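Putative lipoprotein (Bacteroides thetaiotaomicron, PDB 4Q1Z) is of unknown function, but is probably a membrane-anchored lipoprotein and a two-domain member of the DUF4876 family. Local coordinates at residues Cys116-Glu121 against Ile209-Ser214; Ser220-Phe225 against Ser395-Leu400; Ile302-Val307 against Pro326-Ala331. All blocks are in the same frame, centred on the assembly; numbering follows the deposited sequence.

Contact 1: residues Cys116-Glu121 against Ile209-Ser214; sequences CGSRPE and IYNPQS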
ATOM      1  N   CYS A 116       8.470  -2.831  16.169  1.00 42.86           N
ATOM      2  CA  CYS A 116       8.619  -2.930  17.626  1.00 43.34           C
ATOM      3  C   CYS A 116      10.071  -3.169  18.117  1.00 50.52           C
ATOM      4  O   CYS A 116      10.318  -3.172  19.338  1.00 50.77           O
ATOM      5  CB  CYS A 116       7.660  -3.968  18.195  1.00 43.25           C
ATOM      6  SG  CYS A 116       8.119  -5.672  17.805  1.00 48.82           S
ATOM      7  N   GLY A 117      11.001  -3.353  17.191  1.00 46.10           N
ATOM      8  CA  GLY A 117      12.363  -3.654  17.585  1.00 46.82           C
ATOM      9  C   GLY A 117      12.510  -5.108  17.998  1.00 53.74           C
ATOM     10  O   GLY A 117      11.530  -5.872  18.006  1.00 54.71           O
ATOM     11  N   SER A 118      13.743  -5.513  18.313  1.00 50.84           N
ATOM     12  CA  SER A 118      14.051  -6.880  18.714  1.00 51.45           C
ATOM     13  C   SER A 118      15.022  -6.876  19.898  1.00 57.00           C
ATOM     14  O   SER A 118      15.462  -5.804  20.315  1.00 55.10           O
ATOM     15  CB  SER A 118      14.625  -7.652  17.533  1.00 53.98           C
ATOM     16  OG  SER A 118      15.653  -6.911  16.900  1.00 59.81           O
ATOM     17  N   ARG A 119      15.317  -8.068  20.464  1.00 56.56           N
ATOM     18  CA  ARG A 119      16.220  -8.196  21.606  1.00 58.02           C
ATOM     19  C   ARG A 119      17.483  -8.980  21.260  1.00 65.15           C
ATOM     20  O   ARG A 119      17.377 -10.176  20.963  1.00 65.78           O
ATOM     21  CB  ARG A 119      15.519  -8.892  22.784  1.00 58.15           C
ATOM     22  CG  ARG A 119      14.498  -8.045  23.519  1.00 70.35           C
ATOM     23  CD  ARG A 119      13.549  -8.935  24.301  1.00 80.78           C
ATOM     24  NE  ARG A 119      12.426  -8.193  24.876  1.00 84.96           N
ATOM     25  CZ  ARG A 119      12.435  -7.631  26.083  1.00 97.77           C
ATOM     26  NH1 ARG A 119      13.513  -7.713  26.857  1.00 84.81           N
ATOM     27  NH2 ARG A 119      11.370  -6.972  26.521  1.00 84.92           N
ATOM     28  N   PRO A 120      18.701  -8.380  21.337  1.00 62.70           N
ATOM     29  CA  PRO A 120      19.909  -9.183  21.102  1.00 63.62           C
ATOM     30  C   PRO A 120      20.165 -10.094  22.296  1.00 69.99           C
ATOM     31  O   PRO A 120      19.799  -9.740  23.425  1.00 68.82           O
ATOM     32  CB  PRO A 120      21.016  -8.130  20.920  1.00 64.31           C
ATOM     33  CG  PRO A 120      20.340  -6.800  20.906  1.00 66.30           C
ATOM     34  CD  PRO A 120      19.062  -6.986  21.661  1.00 62.30           C
ATOM     35  N   GLU A 121      20.757 -11.280  22.044  1.00 69.99           N
ATOM     36  CA  GLU A 121      21.111 -12.246  23.092  1.00 72.25           C
ATOM     37  C   GLU A 121      22.229 -11.660  23.914  1.00 76.35           C
ATOM     38  O   GLU A 121      22.281 -11.894  25.122  1.00 76.53           O
ATOM     39  CB  GLU A 121      21.516 -13.609  22.513  1.00 75.79           C
ATOM     40  CG  GLU A 121      20.391 -14.638  22.509  1.00 92.61           C
ATOM     41  CD  GLU A 121      20.692 -15.969  21.837  1.00123.16           C
ATOM     42  OE1 GLU A 121      21.753 -16.571  22.131  1.00120.60           O
ATOM     43  OE2 GLU A 121      19.840 -16.428  21.038  1.00115.15           O
ATOM     44  N   ILE A 209      27.736  -6.920  15.222  1.00 63.79           N
ATOM     45  CA  ILE A 209      27.786  -5.525  15.679  1.00 61.55           C
ATOM     46  C   ILE A 209      26.395  -4.931  15.917  1.00 63.72           C
ATOM     47  O   ILE A 209      26.300  -3.922  16.614  1.00 63.18           O
ATOM     48  CB  ILE A 209      28.566  -4.616  14.700  1.00 64.07           C
ATOM     49  CG1 ILE A 209      28.035  -4.733  13.251  1.00 62.82           C
ATOM     50  CG2 ILE A 209      30.079  -4.860  14.802  1.00 67.04           C
ATOM     51  CD1 ILE A 209      28.621  -3.735  12.289  1.00 65.76           C
ATOM     52  N   TYR A 210      25.334  -5.522  15.321  1.00 58.38           N
ATOM     53  CA  TYR A 210      23.980  -4.995  15.420  1.00 56.16           C
ATOM     54  C   TYR A 210      23.083  -5.888  16.304  1.00 60.60           C
ATOM     55  O   TYR A 210      23.018  -5.656  17.512  1.00 59.78           O
ATOM     56  CB  TYR A 210      23.394  -4.769  14.007  1.00 56.00           C
ATOM     57  CG  TYR A 210      24.182  -3.755  13.201  1.00 56.94           C
ATOM     58  CD1 TYR A 210      24.683  -2.598  13.796  1.00 58.10           C
ATOM     59  CD2 TYR A 210      24.454  -3.963  11.852  1.00 57.77           C
ATOM     60  CE1 TYR A 210      25.437  -1.677  13.071  1.00 58.59           C
ATOM     61  CE2 TYR A 210      25.187  -3.032  11.109  1.00 58.57           C
ATOM     62  CZ  TYR A 210      25.662  -1.882  11.723  1.00 64.39           C
ATOM     63  OH  TYR A 210      26.371  -0.939  11.025  1.00 64.53           O
ATOM     64  N   ASN A 211      22.388  -6.877  15.718  1.00 57.74           N
ATOM     65  CA  ASN A 211      21.539  -7.811  16.454  1.00 57.11           C
ATOM     66  C   ASN A 211      21.431  -9.128  15.696  1.00 60.45           C
ATOM     67  O   ASN A 211      20.500  -9.279  14.916  1.00 59.63           O
ATOM     68  CB  ASN A 211      20.132  -7.229  16.726  1.00 52.66           C
ATOM     69  CG  ASN A 211      19.248  -8.160  17.524  1.00 68.62           C
ATOM     70  OD1 ASN A 211      19.642  -9.256  17.935  1.00 65.29           O
ATOM     71  ND2 ASN A 211      18.020  -7.770  17.728  1.00 61.24           N
ATOM     72  N   PRO A 212      22.287 -10.137  15.954  1.00 58.82           N
ATOM     73  CA  PRO A 212      22.145 -11.426  15.230  1.00 59.05           C
ATOM     74  C   PRO A 212      20.742 -12.083  15.322  1.00 63.27           C
ATOM     75  O   PRO A 212      20.413 -12.913  14.472  1.00 61.83           O
ATOM     76  CB  PRO A 212      23.211 -12.301  15.881  1.00 61.78           C
ATOM     77  CG  PRO A 212      24.226 -11.347  16.362  1.00 65.68           C
ATOM     78  CD  PRO A 212      23.463 -10.163  16.851  1.00 60.25           C
ATOM     79  N   GLN A 213      19.902 -11.670  16.306  1.00 60.53           N
ATOM     80  CA  GLN A 213      18.537 -12.184  16.524  1.00 59.85           C
ATOM     81  C   GLN A 213      17.478 -11.302  15.846  1.00 63.65           C
ATOM     82  O   GLN A 213      16.273 -11.516  16.047  1.00 64.51           O
ATOM     83  CB  GLN A 213      18.233 -12.315  18.031  1.00 61.33           C
ATOM     84  CG  GLN A 213      18.990 -13.448  18.754  1.00 62.82           C
ATOM     85  CD  GLN A 213      20.444 -13.147  19.011  1.00 76.32           C
ATOM     86  OE1 GLN A 213      20.820 -12.072  19.483  1.00 73.80           O
ATOM     87  NE2 GLN A 213      21.296 -14.095  18.694  1.00 73.65           N
ATOM     88  N   SER A 214      17.905 -10.323  15.025  1.00 58.97           N
ATOM     89  CA  SER A 214      16.954  -9.493  14.276  1.00 56.25           C
ATOM     90  C   SER A 214      16.324 -10.376  13.197  1.00 60.86           C
ATOM     91  O   SER A 214      17.025 -11.240  12.666  1.00 62.74           O
ATOM     92  CB  SER A 214      17.644  -8.278  13.670  1.00 56.67           C
ATOM     93  OG  SER A 214      16.706  -7.483  12.970  1.00 62.50           O
TER
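Q213 reaches from a type I beta turn, N211-S214, to the backbone and side chain of E121. Its CB lies 3.7 Å from R119 O. Q213 CG stands beside its own backbone N (chi1 -71°) and comes 3.8 Å from E121 OE2. The chain then bends at chi2 and lays the amide against the side chain of E121. Q213 CD sits 3.7 Å from E121 CB. At the tip, Q213 OE1 accepts a hydrogen bond from E121 N at 2.7 Å, with an N-H...O angle of 162°. The donor comes from above the carbonyl plane of the amide. Q213 NE2 lies 3.6 Å from E121 OE2. The Q213 amide and the E121 carboxylate are stacked, their planes 25° apart.

N211 braces the turn itself. Its OD1 accepts from Q213 N, which makes an Asx turn, and its backbone O accepts from S214 N. The same OD1 lies 3.2 Å from P120 CA, and the P120 and N211 side chains lie nearly perpendicular. The contact thus joins the loop after strand 108-114 to the loop before strand 223-224. D129 OD2 bonds to both S118 OG and S214 OG, one from each loop. N211 ND2 lies 2.7 Å from S118 OG.

Contact 2: residues Ser220-Phe225 against Ser395-Leu400; sequences SSEFEF and SWNHTL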
ATOM      1  N   SER A 220      19.153  -4.882   1.388  1.00 56.44           N
ATOM      2  CA  SER A 220      18.593  -4.834   0.022  1.00 56.03           C
ATOM      3  C   SER A 220      17.359  -3.928  -0.101  1.00 59.06           C
ATOM      4  O   SER A 220      16.737  -3.897  -1.168  1.00 60.58           O
ATOM      5  CB  SER A 220      18.269  -6.231  -0.500  1.00 58.89           C
ATOM      6  OG  SER A 220      17.236  -6.819   0.272  1.00 65.33           O
ATOM      7  N   SER A 221      17.030  -3.162   0.956  1.00 53.63           N
ATOM      8  CA  SER A 221      15.930  -2.180   0.933  1.00 50.70           C
ATOM      9  C   SER A 221      16.196  -1.187  -0.179  1.00 52.91           C
ATOM     10  O   SER A 221      17.342  -0.785  -0.357  1.00 52.39           O
ATOM     11  CB  SER A 221      15.830  -1.443   2.270  1.00 50.91           C
ATOM     12  OG  SER A 221      15.493  -2.282   3.363  1.00 52.77           O
ATOM     13  N   GLU A 222      15.164  -0.815  -0.942  1.00 49.96           N
ATOM     14  CA  GLU A 222      15.272   0.157  -2.038  1.00 49.61           C
ATOM     15  C   GLU A 222      15.620   1.530  -1.480  1.00 51.75           C
ATOM     16  O   GLU A 222      16.517   2.205  -1.988  1.00 52.43           O
ATOM     17  CB  GLU A 222      13.943   0.221  -2.822  1.00 50.59           C
ATOM     18  CG  GLU A 222      13.670  -0.980  -3.720  1.00 54.31           C
ATOM     19  CD  GLU A 222      13.290  -2.269  -3.024  1.00 66.06           C
ATOM     20  OE1 GLU A 222      12.556  -2.221  -2.012  1.00 56.54           O
ATOM     21  OE2 GLU A 222      13.702  -3.338  -3.521  1.00 66.31           O
ATOM     22  N   PHE A 223      14.926   1.917  -0.404  1.00 47.22           N
ATOM     23  CA  PHE A 223      15.079   3.209   0.260  1.00 47.30           C
ATOM     24  C   PHE A 223      15.381   3.076   1.748  1.00 51.48           C
ATOM     25  O   PHE A 223      15.217   2.007   2.337  1.00 51.67           O
ATOM     26  CB  PHE A 223      13.819   4.081   0.058  1.00 48.69           C
ATOM     27  CG  PHE A 223      13.790   4.748  -1.292  1.00 51.68           C
ATOM     28  CD1 PHE A 223      13.333   4.066  -2.411  1.00 56.82           C
ATOM     29  CD2 PHE A 223      14.313   6.022  -1.464  1.00 54.90           C
ATOM     30  CE1 PHE A 223      13.374   4.659  -3.675  1.00 58.86           C
ATOM     31  CE2 PHE A 223      14.375   6.604  -2.724  1.00 59.03           C
ATOM     32  CZ  PHE A 223      13.887   5.929  -3.820  1.00 58.25           C
ATOM     33  N   GLU A 224      15.870   4.174   2.337  1.00 47.36           N
ATOM     34  CA  GLU A 224      16.146   4.296   3.756  1.00 45.42           C
ATOM     35  C   GLU A 224      15.937   5.716   4.210  1.00 46.98           C
ATOM     36  O   GLU A 224      16.050   6.629   3.413  1.00 45.06           O
ATOM     37  CB  GLU A 224      17.542   3.809   4.125  1.00 47.48           C
ATOM     38  CG  GLU A 224      18.687   4.615   3.553  1.00 50.90           C
ATOM     39  CD  GLU A 224      20.018   4.266   4.169  1.00 53.07           C
ATOM     40  OE1 GLU A 224      20.033   3.535   5.183  1.00 48.68           O
ATOM     41  OE2 GLU A 224      21.052   4.708   3.625  1.00 53.78           O
ATOM     42  N   PHE A 225      15.585   5.887   5.491  1.00 44.97           N
ATOM     43  CA  PHE A 225      15.394   7.177   6.151  1.00 44.15           C
ATOM     44  C   PHE A 225      16.715   7.610   6.797  1.00 51.44           C
ATOM     45  O   PHE A 225      16.806   7.648   8.029  1.00 52.99           O
ATOM     46  CB  PHE A 225      14.291   7.070   7.206  1.00 44.70           C
ATOM     47  CG  PHE A 225      12.915   6.753   6.689  1.00 45.29           C
ATOM     48  CD1 PHE A 225      12.138   7.737   6.083  1.00 46.54           C
ATOM     49  CD2 PHE A 225      12.346   5.501   6.905  1.00 47.38           C
ATOM     50  CE1 PHE A 225      10.836   7.459   5.644  1.00 47.04           C
ATOM     51  CE2 PHE A 225      11.030   5.226   6.483  1.00 49.73           C
ATOM     52  CZ  PHE A 225      10.290   6.209   5.844  1.00 46.96           C
ATOM     53  N   SER A 395      13.697  -3.085 -10.882  1.00 64.24           N
ATOM     54  CA  SER A 395      14.948  -3.112 -11.657  1.00 65.62           C
ATOM     55  C   SER A 395      15.990  -2.046 -11.229  1.00 68.77           C
ATOM     56  O   SER A 395      17.182  -2.274 -11.425  1.00 69.36           O
ATOM     57  CB  SER A 395      14.651  -2.948 -13.146  1.00 68.05           C
ATOM     58  OG  SER A 395      13.861  -1.792 -13.373  1.00 75.18           O
ATOM     59  N   TRP A 396      15.542  -0.903 -10.658  1.00 63.85           N
ATOM     60  CA  TRP A 396      16.396   0.224 -10.238  1.00 63.13           C
ATOM     61  C   TRP A 396      16.990   0.083  -8.795  1.00 67.65           C
ATOM     62  O   TRP A 396      17.602   1.036  -8.290  1.00 67.81           O
ATOM     63  CB  TRP A 396      15.634   1.564 -10.369  1.00 60.38           C
ATOM     64  CG  TRP A 396      14.250   1.592  -9.764  1.00 59.26           C
ATOM     65  CD1 TRP A 396      13.066   1.511 -10.434  1.00 61.70           C
ATOM     66  CD2 TRP A 396      13.917   1.784  -8.380  1.00 57.48           C
ATOM     67  NE1 TRP A 396      12.017   1.613  -9.555  1.00 59.94           N
ATOM     68  CE2 TRP A 396      12.508   1.783  -8.285  1.00 60.56           C
ATOM     69  CE3 TRP A 396      14.674   1.919  -7.198  1.00 57.97           C
ATOM     70  CZ2 TRP A 396      11.836   1.906  -7.056  1.00 58.40           C
ATOM     71  CZ3 TRP A 396      14.009   2.049  -5.983  1.00 57.90           C
ATOM     72  CH2 TRP A 396      12.611   2.044  -5.919  1.00 57.78           C
ATOM     73  N   ASN A 397      16.820  -1.090  -8.147  1.00 62.70           N
ATOM     74  CA  ASN A 397      17.380  -1.356  -6.821  1.00 61.24           C
ATOM     75  C   ASN A 397      18.905  -1.273  -6.875  1.00 63.05           C
ATOM     76  O   ASN A 397      19.526  -1.860  -7.756  1.00 63.51           O
ATOM     77  CB  ASN A 397      16.920  -2.722  -6.301  1.00 61.04           C
ATOM     78  CG  ASN A 397      17.559  -3.154  -4.997  1.00 69.14           C
ATOM     79  OD1 ASN A 397      18.734  -3.494  -4.956  1.00 64.55           O
ATOM     80  ND2 ASN A 397      16.780  -3.257  -3.931  1.00 51.46           N
ATOM     81  N   HIS A 398      19.490  -0.567  -5.897  1.00 58.35           N
ATOM     82  CA  HIS A 398      20.926  -0.291  -5.723  1.00 57.80           C
ATOM     83  C   HIS A 398      21.832  -1.535  -5.809  1.00 65.46           C
ATOM     84  O   HIS A 398      22.994  -1.388  -6.193  1.00 69.07           O
ATOM     85  CB  HIS A 398      21.171   0.427  -4.381  1.00 56.52           C
ATOM     86  CG  HIS A 398      20.763  -0.353  -3.162  1.00 58.47           C
ATOM     87  ND1 HIS A 398      21.654  -1.193  -2.503  1.00 60.89           N
ATOM     88  CD2 HIS A 398      19.578  -0.385  -2.514  1.00 57.45           C
ATOM     89  CE1 HIS A 398      20.979  -1.705  -1.487  1.00 58.49           C
ATOM     90  NE2 HIS A 398      19.733  -1.244  -1.446  1.00 57.10           N
ATOM     91  N   THR A 399      21.326  -2.739  -5.473  1.00 61.00           N
ATOM     92  CA  THR A 399      22.137  -3.965  -5.515  1.00 61.92           C
ATOM     93  C   THR A 399      22.372  -4.488  -6.947  1.00 68.54           C
ATOM     94  O   THR A 399      23.315  -5.239  -7.164  1.00 70.89           O
ATOM     95  CB  THR A 399      21.512  -5.081  -4.664  1.00 64.23           C
ATOM     96  OG1 THR A 399      20.286  -5.519  -5.245  1.00 65.53           O
ATOM     97  CG2 THR A 399      21.307  -4.681  -3.221  1.00 57.19           C
ATOM     98  N   LEU A 400      21.507  -4.107  -7.899  1.00 64.73           N
ATOM     99  CA  LEU A 400      21.490  -4.552  -9.298  1.00 63.26           C
ATOM    100  C   LEU A 400      22.393  -3.695 -10.221  1.00 85.64           C
ATOM    101  O   LEU A 400      22.940  -2.667  -9.762  1.00 94.54           O
ATOM    102  CB  LEU A 400      20.026  -4.539  -9.817  1.00 61.61           C
ATOM    103  CG  LEU A 400      18.955  -5.215  -8.931  1.00 63.99           C
ATOM    104  CD1 LEU A 400      17.579  -4.991  -9.462  1.00 62.58           C
ATOM    105  CD2 LEU A 400      19.208  -6.695  -8.755  1.00 66.96           C
ATOM    106  OXT LEU A 400      22.587  -4.086 -11.396  1.00100.91           O
TER
HETATM  107  O   HOH W   1      17.480   1.157  -4.453  1.00 58.97           O
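N397 and H398 are turned onto S220, S221 and E222 by different first torsions. N397 has CG anti to its backbone N (chi1 174°). H398 has CG between the backbone N and the carbonyl carbon (chi1 61°). N397 ND2 donates to S220 O at 2.8 Å and to E222 OE2 at 3.1 Å. The S220 oxygen lies in the amide plane, while the amide meets E222 OE2 from above the carboxylate. H398 NE2 donates to S221 O at 2.7 Å, and that oxygen sits at the ring edge. One water links E222 O to H398 N.

N397 OD1 faces its own segment. It accepts from T399 N and T399 OG1, which arrive from opposite faces of its plane. The first bond makes an Asx turn, within the type I beta turn N397-L400. These turns shape the C-terminal tail. The bonds from N397 ND2 and H398 NE2 across the contact fasten it beside strand 223-224 of the large mixed sheet. W396 adds an apolar patch. Its CZ3 lies 3.7 Å from E222 CB, and its CH2 meets the edge of the F223 ring, 3.5 Å from CE1.

R387 NH2 also bonds to S220 O and forms a salt bridge with E222 OE2, while I197 N donates to E222 OE1. The buried E222 carboxylate is therefore probably ionised, and H398 carries a hydrogen on NE2.

Contact 3: residues Ile302-Val307 against Pro326-Ala331; sequences IPIKYV and PGVLDA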
ATOM      1  N   ILE A 302      -2.105  17.084   6.902  1.00 44.31           N
ATOM      2  CA  ILE A 302      -2.136  16.165   5.769  1.00 43.48           C
ATOM      3  C   ILE A 302      -3.588  16.024   5.283  1.00 50.10           C
ATOM      4  O   ILE A 302      -4.400  15.438   6.004  1.00 49.54           O
ATOM      5  CB  ILE A 302      -1.495  14.802   6.149  1.00 44.47           C
ATOM      6  CG1 ILE A 302       0.018  14.978   6.500  1.00 43.73           C
ATOM      7  CG2 ILE A 302      -1.721  13.728   5.056  1.00 42.38           C
ATOM      8  CD1 ILE A 302       0.572  13.920   7.387  1.00 43.11           C
ATOM      9  N   PRO A 303      -3.945  16.535   4.073  1.00 47.40           N
ATOM     10  CA  PRO A 303      -5.317  16.348   3.576  1.00 47.49           C
ATOM     11  C   PRO A 303      -5.659  14.865   3.414  1.00 52.01           C
ATOM     12  O   PRO A 303      -4.963  14.111   2.712  1.00 51.16           O
ATOM     13  CB  PRO A 303      -5.301  17.093   2.228  1.00 49.38           C
ATOM     14  CG  PRO A 303      -4.203  18.114   2.398  1.00 53.64           C
ATOM     15  CD  PRO A 303      -3.150  17.297   3.096  1.00 48.87           C
ATOM     16  N   ILE A 304      -6.724  14.448   4.104  1.00 49.25           N
ATOM     17  CA  ILE A 304      -7.283  13.090   4.082  1.00 49.28           C
ATOM     18  C   ILE A 304      -7.553  12.631   2.610  1.00 54.80           C
ATOM     19  O   ILE A 304      -7.353  11.462   2.280  1.00 54.86           O
ATOM     20  CB  ILE A 304      -8.570  13.079   4.968  1.00 52.16           C
ATOM     21  CG1 ILE A 304      -8.201  12.883   6.454  1.00 52.08           C
ATOM     22  CG2 ILE A 304      -9.617  12.071   4.507  1.00 50.91           C
ATOM     23  CD1 ILE A 304      -9.315  13.339   7.455  1.00 60.51           C
ATOM     24  N   LYS A 305      -7.937  13.570   1.741  1.00 51.92           N
ATOM     25  CA  LYS A 305      -8.243  13.310   0.334  1.00 52.06           C
ATOM     26  C   LYS A 305      -6.980  12.919  -0.481  1.00 55.76           C
ATOM     27  O   LYS A 305      -7.119  12.412  -1.598  1.00 55.53           O
ATOM     28  CB  LYS A 305      -8.964  14.523  -0.303  1.00 54.67           C
ATOM     29  CG  LYS A 305      -8.167  15.837  -0.338  1.00 64.05           C
ATOM     30  CD  LYS A 305      -8.756  16.834  -1.340  1.00 70.59           C
ATOM     31  CE  LYS A 305      -8.140  18.207  -1.230  1.00 84.04           C
ATOM     32  NZ  LYS A 305      -8.629  19.148  -2.280  1.00 95.07           N
ATOM     33  N   TYR A 306      -5.764  13.172   0.063  1.00 50.47           N
ATOM     34  CA  TYR A 306      -4.505  12.853  -0.619  1.00 49.36           C
ATOM     35  C   TYR A 306      -3.968  11.466  -0.251  1.00 52.54           C
ATOM     36  O   TYR A 306      -3.085  10.948  -0.937  1.00 52.95           O
ATOM     37  CB  TYR A 306      -3.427  13.873  -0.237  1.00 50.69           C
ATOM     38  CG  TYR A 306      -3.500  15.282  -0.809  1.00 53.14           C
ATOM     39  CD1 TYR A 306      -4.468  15.634  -1.746  1.00 54.94           C
ATOM     40  CD2 TYR A 306      -2.603  16.266  -0.398  1.00 54.42           C
ATOM     41  CE1 TYR A 306      -4.560  16.938  -2.230  1.00 56.60           C
ATOM     42  CE2 TYR A 306      -2.663  17.563  -0.909  1.00 56.43           C
ATOM     43  CZ  TYR A 306      -3.633  17.890  -1.829  1.00 64.74           C
ATOM     44  OH  TYR A 306      -3.662  19.173  -2.307  1.00 74.58           O
ATOM     45  N   VAL A 307      -4.481  10.882   0.838  1.00 47.95           N
ATOM     46  CA  VAL A 307      -3.996   9.636   1.394  1.00 47.59           C
ATOM     47  C   VAL A 307      -4.322   8.410   0.481  1.00 53.31           C
ATOM     48  O   VAL A 307      -5.467   8.150   0.139  1.00 54.00           O
ATOM     49  CB  VAL A 307      -4.463   9.448   2.868  1.00 49.70           C
ATOM     50  CG1 VAL A 307      -3.900   8.166   3.467  1.00 48.35           C
ATOM     51  CG2 VAL A 307      -4.035  10.637   3.721  1.00 49.01           C
ATOM     52  N   PRO A 326      -7.577   9.177  11.022  1.00 50.45           N
ATOM     53  CA  PRO A 326      -9.003   9.413  10.763  1.00 50.51           C
ATOM     54  C   PRO A 326      -9.697   8.121  10.271  1.00 53.79           C
ATOM     55  O   PRO A 326      -9.153   7.389   9.432  1.00 51.33           O
ATOM     56  CB  PRO A 326      -8.979  10.512   9.699  1.00 52.36           C
ATOM     57  CG  PRO A 326      -7.614  11.168   9.850  1.00 54.79           C
ATOM     58  CD  PRO A 326      -6.725  10.032  10.168  1.00 50.24           C
ATOM     59  N   GLY A 327     -10.869   7.836  10.864  1.00 51.34           N
ATOM     60  CA  GLY A 327     -11.694   6.653  10.633  1.00 50.50           C
ATOM     61  C   GLY A 327     -11.954   6.291   9.186  1.00 55.31           C
ATOM     62  O   GLY A 327     -12.031   5.103   8.859  1.00 56.28           O
ATOM     63  N   VAL A 328     -12.084   7.295   8.308  1.00 51.56           N
ATOM     64  CA  VAL A 328     -12.296   7.062   6.869  1.00 51.64           C
ATOM     65  C   VAL A 328     -11.073   6.383   6.246  1.00 55.28           C
ATOM     66  O   VAL A 328     -11.235   5.646   5.271  1.00 56.44           O
ATOM     67  CB  VAL A 328     -12.686   8.327   6.054  1.00 55.76           C
ATOM     68  CG1 VAL A 328     -14.054   8.817   6.458  1.00 57.02           C
ATOM     69  CG2 VAL A 328     -11.650   9.443   6.188  1.00 55.39           C
ATOM     70  N   LEU A 329      -9.859   6.637   6.803  1.00 48.97           N
ATOM     71  CA  LEU A 329      -8.606   6.059   6.297  1.00 46.66           C
ATOM     72  C   LEU A 329      -8.329   4.702   6.930  1.00 49.54           C
ATOM     73  O   LEU A 329      -7.898   3.789   6.234  1.00 49.54           O
ATOM     74  CB  LEU A 329      -7.443   7.021   6.523  1.00 45.23           C
ATOM     75  CG  LEU A 329      -7.580   8.398   5.847  1.00 47.35           C
ATOM     76  CD1 LEU A 329      -6.480   9.337   6.283  1.00 44.80           C
ATOM     77  CD2 LEU A 329      -7.660   8.273   4.328  1.00 46.35           C
ATOM     78  N   ASP A 330      -8.564   4.579   8.240  1.00 45.57           N
ATOM     79  CA  ASP A 330      -8.425   3.340   8.991  1.00 46.36           C
ATOM     80  C   ASP A 330      -9.409   3.371  10.163  1.00 50.60           C
ATOM     81  O   ASP A 330      -9.224   4.157  11.072  1.00 51.89           O
ATOM     82  CB  ASP A 330      -6.972   3.087   9.458  1.00 48.05           C
ATOM     83  CG  ASP A 330      -6.691   1.680   9.983  1.00 58.75           C
ATOM     84  OD1 ASP A 330      -7.661   0.887  10.144  1.00 57.78           O
ATOM     85  OD2 ASP A 330      -5.514   1.380  10.260  1.00 64.65           O
ATOM     86  N   ALA A 331     -10.479   2.553  10.100  1.00 47.34           N
ATOM     87  CA  ALA A 331     -11.536   2.446  11.115  1.00 46.84           C
ATOM     88  C   ALA A 331     -11.100   1.585  12.301  1.00 50.54           C
ATOM     89  O   ALA A 331     -11.769   1.565  13.327  1.00 52.82           O
ATOM     90  CB  ALA A 331     -12.788   1.847  10.489  1.00 47.76           C
TER
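I304 meets three side chains of segment 326-331: P326, V328 and L329. Its CD1 reaches the proline ring, 3.6 Å from P326 CB. The two side chains run antiparallel alongside each other. I304 CG2 branches the other way and touches V328 CG2 at 3.7 Å, the two side chains nearly perpendicular. I304 CG1 lies 3.9 Å from L329 CD1. With chi1 at -84°, I304 CG1 lies beside the backbone N, and from there CG1 and CD1 reach P326. V307 supplies the rest of the surface, with its CB 3.7 Å from L329 CD2. L329 CD1 touches both I304 CG1 and V307 CG2, and L329 CD2 touches V307 CB and I304 O. An alanine in place of I304 would probably leave P326 and V328 without their partners across the contact and open a gap beside L329.

No hydrogen bond crosses between the two segments. The contact lies at the surface of the part of the chain that holds the large mixed sheet. Residues 304-306 form a 3-10 turn that leads from strand 299-303, in a three-stranded sheet, to strand 307-312 at an edge of the large mixed sheet.

Backbone bonds hold each side in shape. Y306 N bonds to P303 O, and V307 N to I304 O. Opposite them, P326 O accepts from both L329 N and D330 N. Residues 327-329 have helical backbone angles, and P326, V328 and L329 point their CB atoms toward segment 302-307. Further out, Y306 OH bonds to E275, and the D330 carboxylate bonds to E312 N, S374 OG and G332 N. A bound PEG, likely a crystallisation additive, lies about 4 Å from the P326 side chain.

None of the three contacts touches another. Contacts 1 and 2 are the closest pair, with centres about 22 Å apart and nearest atoms about 10 Å apart. They follow in series: segment 209-214 leads within a few residues to 220-225. Contact 2 then pairs 220-225 with the C-terminal tail, and contact 3 falls between those two segments in sequence. In space contacts 2 and 3 lie on opposite sides of the chain's centre, their centres about 29 Å apart. The centres of contacts 1 and 3 are about 34 Å apart. Contacts 1 and 2 are mainly polar, with W396 against F223 adding an apolar part; contact 3 is apolar. No active site is assigned; a PEG lies by P326.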